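Long-range contacts in DUF1214 domain-containing protein (Burkholderia cenocepacia, PDB 6ANS), which is of unknown function but belongs to the DUF1214 family and binds a sodium ion in the crystal: residues 55-60 with 309-314; 107-112 with 192-197; 119-124 with 173-178. All blocks are in the same frame, centred on the assembly; numbering follows the deposited sequence.

Contact 1: residues 55-60 with 309-314; sequences DAPDDP and NNYWME
Pro57 lies across one face of the Tyr311 ring, with CD over the ring, a CH-pi contact between the edge of the pyrrolidine and the aromatic cloud. CG of Pro57 continues the overlap toward the rim, 3.5 Å from CD1 of Tyr311. The phenol is swung out to this place by its first torsion, which sets CG anti to the backbone N (chi1 -175°) and aims the ring at 55-60. Ala56 fills the angle between two aromatic groups: its CB is 3.7 Å from CE2 of Tyr311 and 3.8 Å from CH2 of Trp312, in both cases obliquely. Tyr311 and Trp312 occupy the two central positions of a type I beta turn from Asn310 to Met313, closed by the bond from Met313 N to Asn310 O (3.0 Å). This turn follows strand 303-309 and presses against the loop between helices 48-52 and 60-83, thus joining a beta sheet to the helical layer. Trp312 also reaches helix 60-83, where NE1 bonds to the backbone O of Thr62 and the indole meets the ring of Tyr69. At the phenol end, one water accepts from Tyr311 OH (2.7 Å) and donates to OD1 of Asp55 (2.9 Å), a carboxylate already salt-bridged to Arg53; a second water links Tyr311 OH to the backbone O of Asp55.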
loop_
_atom_site.group_PDB
_atom_site.type_symbol
_atom_site.label_atom_id
_atom_site.label_comp_id
_atom_site.label_asym_id
_atom_site.label_seq_id
_atom_site.Cartn_x
_atom_site.Cartn_y
_atom_site.Cartn_z
ATOM N N ASP A 55 -0.353 19.463 -24.468
ATOM C CA ASP A 55 0.548 20.364 -23.762
ATOM C C ASP A 55 1.517 19.636 -22.827
ATOM O O ASP A 55 2.280 20.299 -22.123
ATOM C CB ASP A 55 -0.242 21.437 -22.986
ATOM C CG ASP A 55 -1.094 20.870 -21.838
ATOM O OD1 ASP A 55 -1.064 19.641 -21.577
ATOM O OD2 ASP A 55 -1.803 21.682 -21.185
ATOM N N ALA A 56 1.495 18.285 -22.772
ATOM C CA ALA A 56 2.473 17.526 -21.988
ATOM C C ALA A 56 3.568 16.956 -22.885
ATOM O O ALA A 56 3.307 16.619 -24.041
ATOM C CB ALA A 56 1.797 16.364 -21.253
ATOM N N PRO A 57 4.796 16.791 -22.383
ATOM C CA PRO A 57 5.842 16.162 -23.202
ATOM C C PRO A 57 5.412 14.767 -23.624
ATOM O O PRO A 57 4.679 14.078 -22.907
ATOM C CB PRO A 57 7.053 16.106 -22.261
ATOM C CG PRO A 57 6.733 17.058 -21.125
ATOM C CD PRO A 57 5.248 17.066 -21.007
ATOM N N ASP A 58 5.869 14.342 -24.805
ATOM C CA ASP A 58 5.531 13.010 -25.295
ATOM C C ASP A 58 6.753 12.110 -25.480
ATOM O O ASP A 58 6.664 11.097 -26.174
ATOM C CB ASP A 58 4.725 13.095 -26.595
ATOM C CG ASP A 58 5.529 13.616 -27.759
ATOM O OD1 ASP A 58 6.688 14.048 -27.571
ATOM O OD2 ASP A 58 4.992 13.579 -28.887
ATOM N N ASP A 59 7.893 12.451 -24.887
ATOM C CA ASP A 59 9.020 11.533 -24.930
ATOM C C ASP A 59 8.620 10.224 -24.248
ATOM O O ASP A 59 7.778 10.225 -23.346
ATOM C CB ASP A 59 10.236 12.152 -24.246
ATOM C CG ASP A 59 9.973 12.481 -22.795
ATOM O OD1 ASP A 59 9.351 13.537 -22.537
ATOM O OD2 ASP A 59 10.382 11.691 -21.917
ATOM N N PRO A 60 9.155 9.084 -24.705
ATOM C CA PRO A 60 8.638 7.791 -24.212
ATOM C C PRO A 60 8.739 7.627 -22.707
ATOM O O PRO A 60 7.817 7.079 -22.085
ATOM C CB PRO A 60 9.501 6.764 -24.958
ATOM C CG PRO A 60 9.991 7.484 -26.178
ATOM C CD PRO A 60 10.175 8.913 -25.757
ATOM N N ASN A 309 11.751 16.303 -10.058
ATOM C CA ASN A 309 10.545 15.531 -10.353
ATOM C C ASN A 309 10.445 15.234 -11.841
ATOM O O ASN A 309 11.076 15.896 -12.666
ATOM C CB ASN A 309 9.244 16.268 -9.962
ATOM C CG ASN A 309 9.299 16.879 -8.566
ATOM O OD1 ASN A 309 9.894 16.313 -7.647
ATOM N ND2 ASN A 309 8.619 18.017 -8.393
ATOM N N ASN A 310 9.577 14.277 -12.192
ATOM C CA ASN A 310 9.199 14.139 -13.592
ATOM C C ASN A 310 8.101 15.150 -13.933
ATOM O O ASN A 310 7.709 15.982 -13.109
ATOM C CB ASN A 310 8.783 12.702 -13.915
ATOM C CG ASN A 310 7.521 12.255 -13.197
ATOM O OD1 ASN A 310 6.786 13.045 -12.582
ATOM N ND2 ASN A 310 7.263 10.961 -13.275
ATOM N N TYR A 311 7.600 15.087 -15.173
ATOM C CA TYR A 311 6.605 16.066 -15.599
ATOM C C TYR A 311 5.322 15.965 -14.788
ATOM O O TYR A 311 4.620 16.968 -14.618
ATOM C CB TYR A 311 6.283 15.914 -17.084
ATOM C CG TYR A 311 5.353 17.009 -17.566
ATOM C CD1 TYR A 311 5.851 18.260 -17.911
ATOM C CD2 TYR A 311 3.980 16.799 -17.656
ATOM C CE1 TYR A 311 5.025 19.269 -18.348
ATOM C CE2 TYR A 311 3.135 17.799 -18.115
ATOM C CZ TYR A 311 3.665 19.034 -18.450
ATOM O OH TYR A 311 2.844 20.044 -18.884
ATOM N N TRP A 312 4.995 14.770 -14.299
ATOM C CA TRP A 312 3.797 14.510 -13.503
ATOM C C TRP A 312 3.930 14.959 -12.053
ATOM O O TRP A 312 3.021 14.700 -11.252
ATOM C CB TRP A 312 3.479 13.007 -13.601
ATOM C CG TRP A 312 3.544 12.609 -15.062
ATOM C CD1 TRP A 312 4.453 11.776 -15.661
ATOM C CD2 TRP A 312 2.717 13.119 -16.114
ATOM N NE1 TRP A 312 4.220 11.721 -17.016
ATOM C CE2 TRP A 312 3.157 12.530 -17.319
ATOM C CE3 TRP A 312 1.628 13.997 -16.149
ATOM C CZ2 TRP A 312 2.547 12.792 -18.547
ATOM C CZ3 TRP A 312 1.024 14.260 -17.374
ATOM C CH2 TRP A 312 1.487 13.658 -18.554
HETATM N N MSE A 313 5.043 15.606 -11.704
HETATM C CA MSE A 313 5.289 16.156 -10.370
HETATM C C MSE A 313 5.371 15.044 -9.330
HETATM O O MSE A 313 5.062 15.220 -8.152
HETATM C CB MSE A 313 4.228 17.223 -10.025
HETATM C CG MSE A 313 4.249 18.344 -11.070
HETATM SE SE MSE A 313 3.223 19.981 -10.600
HETATM C CE MSE A 313 4.295 20.491 -9.016
ATOM N N GLU A 314 5.810 13.880 -9.782
ATOM C CA GLU A 314 6.314 12.867 -8.875
ATOM C C GLU A 314 7.798 13.119 -8.702
ATOM O O GLU A 314 8.510 13.280 -9.699
ATOM C CB GLU A 314 6.137 11.462 -9.432
ATOM C CG GLU A 314 4.752 11.028 -9.817
ATOM C CD GLU A 314 4.822 9.627 -10.406
ATOM O OE1 GLU A 314 5.405 9.478 -11.495
ATOM O OE2 GLU A 314 4.361 8.676 -9.749
HETATM O O HOH W 1 0.184 19.383 -18.939
HETATM O O HOH W 2 4.468 21.560 -21.215
#

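Contact 2: residues 107-112 with 192-197; sequences PDNLYQ and LVRQTF. With PO4 (phosphate ion), chain E.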
loop_
_atom_site.group_PDB
_atom_site.type_symbol
_atom_site.label_atom_id
_atom_site.label_comp_id
_atom_site.label_asym_id
_atom_site.label_seq_id
_atom_site.Cartn_x
_atom_site.Cartn_y
_atom_site.Cartn_z
ATOM N N PRO A 107 10.415 14.128 -0.625
ATOM C CA PRO A 107 11.089 12.857 -0.303
ATOM C C PRO A 107 11.551 12.789 1.146
ATOM O O PRO A 107 11.661 11.691 1.694
ATOM C CB PRO A 107 12.278 12.823 -1.277
ATOM C CG PRO A 107 11.927 13.800 -2.367
ATOM C CD PRO A 107 11.138 14.888 -1.662
ATOM N N ASP A 108 11.756 13.927 1.806
ATOM C CA ASP A 108 12.186 13.952 3.201
ATOM C C ASP A 108 11.037 13.845 4.183
ATOM O O ASP A 108 11.264 13.976 5.391
ATOM C CB ASP A 108 12.972 15.229 3.484
ATOM C CG ASP A 108 14.239 15.289 2.688
ATOM O OD1 ASP A 108 14.901 14.227 2.577
ATOM O OD2 ASP A 108 14.540 16.359 2.131
ATOM N N ASN A 109 9.827 13.599 3.699
ATOM C CA ASN A 109 8.647 13.525 4.541
ATOM C C ASN A 109 8.195 12.084 4.721
ATOM O O ASN A 109 8.225 11.284 3.782
ATOM C CB ASN A 109 7.482 14.315 3.931
ATOM C CG ASN A 109 7.544 15.799 4.219
ATOM O OD1 ASN A 109 8.543 16.304 4.733
ATOM N ND2 ASN A 109 6.465 16.526 3.852
ATOM N N LEU A 110 7.727 11.790 5.927
ATOM C CA LEU A 110 6.734 10.755 6.172
ATOM C C LEU A 110 5.374 11.448 6.176
ATOM O O LEU A 110 5.108 12.301 7.031
ATOM C CB LEU A 110 6.975 10.052 7.504
ATOM C CG LEU A 110 5.950 8.983 7.915
ATOM C CD1 LEU A 110 5.791 7.940 6.852
ATOM C CD2 LEU A 110 6.299 8.341 9.269
ATOM N N TYR A 111 4.544 11.133 5.191
ATOM C CA TYR A 111 3.190 11.661 5.138
ATOM C C TYR A 111 2.244 10.661 5.770
ATOM O O TYR A 111 2.343 9.452 5.524
ATOM C CB TYR A 111 2.715 11.913 3.706
ATOM C CG TYR A 111 3.385 13.025 2.951
ATOM C CD1 TYR A 111 2.989 14.351 3.129
ATOM C CD2 TYR A 111 4.365 12.749 1.999
ATOM C CE1 TYR A 111 3.582 15.380 2.410
ATOM C CE2 TYR A 111 4.962 13.770 1.267
ATOM C CZ TYR A 111 4.558 15.086 1.482
ATOM O OH TYR A 111 5.133 16.097 0.766
ATOM N N GLN A 112 1.288 11.175 6.531
ATOM C CA GLN A 112 0.239 10.335 7.077
ATOM C C GLN A 112 -1.082 11.063 6.924
ATOM O O GLN A 112 -1.169 12.260 7.194
ATOM C CB GLN A 112 0.494 10.001 8.540
ATOM C CG GLN A 112 1.761 9.182 8.741
ATOM C CD GLN A 112 1.906 8.758 10.177
ATOM O OE1 GLN A 112 2.377 9.520 11.017
ATOM N NE2 GLN A 112 1.423 7.559 10.482
ATOM N N LEU A 192 -3.871 15.691 7.730
ATOM C CA LEU A 192 -2.647 15.445 6.979
ATOM C C LEU A 192 -1.457 15.752 7.872
ATOM O O LEU A 192 -1.262 16.903 8.275
ATOM C CB LEU A 192 -2.605 16.284 5.700
ATOM C CG LEU A 192 -1.362 16.051 4.844
ATOM C CD1 LEU A 192 -1.150 14.553 4.547
ATOM C CD2 LEU A 192 -1.486 16.864 3.568
ATOM N N VAL A 193 -0.675 14.726 8.181
ATOM C CA VAL A 193 0.472 14.844 9.071
ATOM C C VAL A 193 1.729 14.860 8.218
ATOM O O VAL A 193 1.889 14.011 7.328
ATOM C CB VAL A 193 0.524 13.688 10.080
ATOM C CG1 VAL A 193 1.711 13.883 11.063
ATOM C CG2 VAL A 193 -0.799 13.508 10.798
ATOM N N ARG A 194 2.625 15.805 8.494
ATOM C CA ARG A 194 3.955 15.819 7.891
ATOM C C ARG A 194 5.005 15.560 8.962
ATOM O O ARG A 194 5.075 16.281 9.965
ATOM C CB ARG A 194 4.245 17.141 7.189
ATOM C CG ARG A 194 3.443 17.339 5.915
ATOM C CD ARG A 194 3.670 18.721 5.382
ATOM N NE ARG A 194 3.102 18.932 4.060
ATOM C CZ ARG A 194 1.821 19.227 3.836
ATOM N NH1 ARG A 194 0.956 19.308 4.852
ATOM N NH2 ARG A 194 1.406 19.442 2.592
ATOM N N GLN A 195 5.816 14.536 8.750
ATOM C CA GLN A 195 7.051 14.359 9.502
ATOM C C GLN A 195 8.205 14.605 8.539
ATOM O O GLN A 195 8.393 13.845 7.581
ATOM C CB GLN A 195 7.129 12.970 10.130
ATOM C CG GLN A 195 5.830 12.513 10.802
ATOM C CD GLN A 195 6.099 11.402 11.806
ATOM O OE1 GLN A 195 7.212 11.302 12.319
ATOM N NE2 GLN A 195 5.084 10.586 12.114
ATOM N N THR A 196 8.980 15.653 8.790
ATOM C CA THR A 196 10.028 16.066 7.868
ATOM C C THR A 196 11.381 15.733 8.477
ATOM O O THR A 196 11.735 16.254 9.542
ATOM C CB THR A 196 9.931 17.559 7.559
ATOM O OG1 THR A 196 8.635 17.849 7.033
ATOM C CG2 THR A 196 10.993 17.950 6.531
ATOM N N PHE A 197 12.146 14.894 7.790
ATOM C CA PHE A 197 13.397 14.372 8.327
ATOM C C PHE A 197 14.580 15.176 7.804
ATOM O O PHE A 197 14.720 15.369 6.589
ATOM C CB PHE A 197 13.573 12.895 7.966
ATOM C CG PHE A 197 12.568 12.012 8.624
ATOM C CD1 PHE A 197 12.788 11.532 9.903
ATOM C CD2 PHE A 197 11.370 11.710 7.983
ATOM C CE1 PHE A 197 11.846 10.743 10.527
ATOM C CE2 PHE A 197 10.417 10.920 8.596
ATOM C CZ PHE A 197 10.658 10.436 9.879
HETATM P P PO4 E . 4.730 19.551 0.856
HETATM O O1 PO4 E . 5.878 20.374 1.388
HETATM O O2 PO4 E . 5.126 19.069 -0.503
HETATM O O3 PO4 E . 4.414 18.389 1.764
HETATM O O4 PO4 E . 3.530 20.462 0.789
#
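Tyr111 crosses the aliphatic part of Arg194, its CE1 lying 4.0 Å from Arg194 CG, and the ring and guanidinium planes stand 72° apart. Both side chains end at one phosphate oxygen: O3 accepts from Tyr111 OH at 2.6 Å and from Arg194 NE at 2.7 Å, the latter nearly straight (163°). Arg194 NH2 adds a bond to phosphate O4 (3.0 Å) and a weak one to O3, with the phosphorus in the guanidinium plane at its edge. The arginine is extended from CG to NE, which carries the guanidinium to the anion. Tyr278 and Arg366 also bond the phosphate, probably a guest from the crystallisation liquor, and Gly271 O takes a further bond from Arg194 NH2.

On the same face Asn109 and Thr196 run side by side; Thr196 OG1 donates to Asn109 OD1 at 2.8 Å, approaching from above the carbonyl plane. The other face carries Leu110, Gln112, Val193 and Gln195. There Gln195 NE2 donates to Gln112 OE1 (3.1 Å), again from above the acceptor's plane, while Ala206 N holds Gln195 OE1. Leu110 CB meets the edge of the Phe197 ring at CE2, 3.7 Å away.

Beneath these side chains is a regular antiparallel ladder, with segment axes at 165°: Leu110-Gln195 and Gln112-Val193 are its hydrogen-bonded pairs. Strand 109-115 is outermost in a four-stranded sheet within the chain, and strand 188-196 separates it from strand 133-140, while Asp108 and Thr196 pack on Phe303 of strand 303-309.

Contact 3: residues 119-124 with 173-178; sequences RCEYRV and SATPRA
Cys120 meets the second segment through its backbone: a water donates to its O at 2.7 Å and accepts from Ala174 N at 2.9 Å, bridging the two segments. The Cys120 side chain starts away from the second segment and packs on Arg212 of strand 207-212. Glu121, next along, supplies the largest buried area. Its chain is extended beyond CG (chi2 -171°), which brings OE2 across to the loop, where Arg177 grips that single oxygen side-on with two nitrogens. NH2 of Arg177 lies 2.7 Å from Glu121 OE2 and NE 3.0 Å from it; both donors come to the syn side, some 22° out of the carboxylate plane, while the oxygen stays close to the guanidinium plane. The two flat groups are turned 69° against each other, so this salt bridge is not the coplanar, two-oxygen kind. One face of the guanidinium is covered by Thr175 CG2, 3.6 Å above its centre. Ser173 OG also approaches Glu121 OE2, at a modelled separation too short to be relied on.

The loop is shaped by an ST turn, in which Ser173 OG accepts from Thr175 N at 3.0 Å. It leaves the end of strand 167-173 and leads to strand 181-183, connecting two strands that lie parallel and adjacent in a mixed sheet. Tyr122 and Val124 lie in that sheet: Tyr122 pairs by its backbone with Leu172 and sends its OH to Gly87 O, and Val124 pairs with Ile170, its side chain packed against Ile170 and Leu172.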
loop_
_atom_site.group_PDB
_atom_site.type_symbol
_atom_site.label_atom_id
_atom_site.label_comp_id
_atom_site.label_asym_id
_atom_site.label_seq_id
_atom_site.Cartn_x
_atom_site.Cartn_y
_atom_site.Cartn_z
ATOM N N ARG A 119 -17.715 16.748 12.066
ATOM C CA ARG A 119 -18.759 16.850 13.072
ATOM C C ARG A 119 -18.478 16.000 14.304
ATOM O O ARG A 119 -19.243 16.059 15.269
ATOM C CB ARG A 119 -20.101 16.451 12.460
ATOM C CG ARG A 119 -20.508 17.314 11.262
ATOM C CD ARG A 119 -21.649 16.673 10.499
ATOM N NE ARG A 119 -21.282 15.356 9.987
ATOM C CZ ARG A 119 -22.117 14.562 9.323
ATOM N NH1 ARG A 119 -23.368 14.953 9.103
ATOM N NH2 ARG A 119 -21.714 13.373 8.891
ATOM N N CYS A 120 -17.404 15.220 14.297
ATOM C CA CYS A 120 -17.047 14.330 15.388
ATOM C C CYS A 120 -15.756 14.828 16.031
ATOM O O CYS A 120 -15.193 15.845 15.624
ATOM C CB CYS A 120 -16.920 12.889 14.863
ATOM S SG CYS A 120 -18.437 12.340 13.978
ATOM N N GLU A 121 -15.275 14.103 17.039
ATOM C CA GLU A 121 -14.036 14.477 17.713
ATOM C C GLU A 121 -13.062 13.304 17.728
ATOM O O GLU A 121 -13.474 12.145 17.840
ATOM C CB GLU A 121 -14.330 14.954 19.129
ATOM C CG GLU A 121 -15.263 16.171 19.163
ATOM C CD GLU A 121 -15.380 16.759 20.560
ATOM O OE1 GLU A 121 -15.664 15.990 21.499
ATOM O OE2 GLU A 121 -15.169 17.978 20.719
ATOM N N TYR A 122 -11.769 13.609 17.615
ATOM C CA TYR A 122 -10.728 12.602 17.481
ATOM C C TYR A 122 -9.572 12.902 18.426
ATOM O O TYR A 122 -9.256 14.063 18.718
ATOM C CB TYR A 122 -10.206 12.522 16.024
ATOM C CG TYR A 122 -11.310 12.171 15.051
ATOM C CD1 TYR A 122 -11.533 10.857 14.654
ATOM C CD2 TYR A 122 -12.152 13.157 14.560
ATOM C CE1 TYR A 122 -12.560 10.546 13.772
ATOM C CE2 TYR A 122 -13.186 12.863 13.689
ATOM C CZ TYR A 122 -13.389 11.562 13.299
ATOM O OH TYR A 122 -14.417 11.286 12.439
ATOM N N ARG A 123 -8.944 11.833 18.889
ATOM C CA ARG A 123 -7.723 11.891 19.682
ATOM C C ARG A 123 -6.584 11.288 18.866
ATOM O O ARG A 123 -6.698 10.158 18.374
ATOM C CB ARG A 123 -7.894 11.114 20.987
ATOM C CG ARG A 123 -7.040 11.592 22.122
ATOM C CD ARG A 123 -7.087 10.614 23.300
ATOM N NE ARG A 123 -8.412 10.035 23.499
ATOM C CZ ARG A 123 -9.383 10.602 24.207
ATOM N NH1 ARG A 123 -9.186 11.782 24.792
ATOM N NH2 ARG A 123 -10.553 9.987 24.332
ATOM N N VAL A 124 -5.503 12.043 18.706
ATOM C CA VAL A 124 -4.267 11.549 18.110
ATOM C C VAL A 124 -3.263 11.382 19.238
ATOM O O VAL A 124 -2.984 12.344 19.969
ATOM C CB VAL A 124 -3.723 12.493 17.027
ATOM C CG1 VAL A 124 -2.386 11.977 16.519
ATOM C CG2 VAL A 124 -4.725 12.630 15.885
ATOM N N SER A 173 -11.206 18.764 16.801
ATOM C CA SER A 173 -12.600 19.037 17.109
ATOM C C SER A 173 -13.014 20.364 16.495
ATOM O O SER A 173 -12.210 21.295 16.392
ATOM C CB SER A 173 -12.840 19.065 18.623
ATOM O OG SER A 173 -14.223 19.180 18.899
ATOM N N ALA A 174 -14.281 20.442 16.090
ATOM C CA ALA A 174 -14.826 21.746 15.748
ATOM C C ALA A 174 -15.132 22.558 17.000
ATOM O O ALA A 174 -15.271 23.781 16.915
ATOM C CB ALA A 174 -16.081 21.593 14.888
ATOM N N THR A 175 -15.234 21.902 18.149
ATOM C CA THR A 175 -15.458 22.553 19.426
ATOM C C THR A 175 -14.120 22.882 20.083
ATOM O O THR A 175 -13.247 22.014 20.156
ATOM C CB THR A 175 -16.286 21.668 20.349
ATOM O OG1 THR A 175 -17.526 21.347 19.709
ATOM C CG2 THR A 175 -16.595 22.396 21.648
ATOM N N PRO A 176 -13.915 24.113 20.545
ATOM C CA PRO A 176 -12.632 24.456 21.174
ATOM C C PRO A 176 -12.375 23.610 22.415
ATOM O O PRO A 176 -13.246 23.446 23.272
ATOM C CB PRO A 176 -12.792 25.940 21.522
ATOM C CG PRO A 176 -13.900 26.431 20.621
ATOM C CD PRO A 176 -14.827 25.267 20.458
ATOM N N ARG A 177 -11.156 23.085 22.503
ATOM C CA ARG A 177 -10.688 22.288 23.633
ATOM C C ARG A 177 -9.384 22.879 24.160
ATOM O O ARG A 177 -8.657 23.578 23.448
ATOM C CB ARG A 177 -10.464 20.809 23.251
ATOM C CG ARG A 177 -11.696 20.051 22.705
ATOM C CD ARG A 177 -12.866 19.988 23.703
ATOM N NE ARG A 177 -14.069 19.392 23.106
ATOM C CZ ARG A 177 -15.309 19.538 23.584
ATOM N NH1 ARG A 177 -15.533 20.277 24.668
ATOM N NH2 ARG A 177 -16.334 18.960 22.963
ATOM N N ALA A 178 -9.090 22.604 25.427
ATOM C CA ALA A 178 -7.790 22.977 25.960
ATOM C C ALA A 178 -6.710 22.014 25.453
ATOM O O ALA A 178 -6.988 21.005 24.799
ATOM C CB ALA A 178 -7.821 22.999 27.487
HETATM O O HOH W 3 -16.260 18.317 15.611
#

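Contact 3 is nested along the chain inside the loop closed by contact 2, and contact 2 inside that closed by contact 1, so the three closures are concentric in sequence. Contacts 2 and 3 have centres about 23 Å apart and lie on different sheets, the antiparallel one with strands 109-115 and 188-196 and the mixed one with 122-125 and 167-173; strands 109-115 and 122-125 are consecutive. Contact 1 has its centre about 24 Å from that of contact 2 and about 41 Å from that of contact 3, across the chain's centre. Together they run from the helical layer, through the buried antiparallel sheet whose Tyr111 and Arg194 hold the phosphate, to a surface loop.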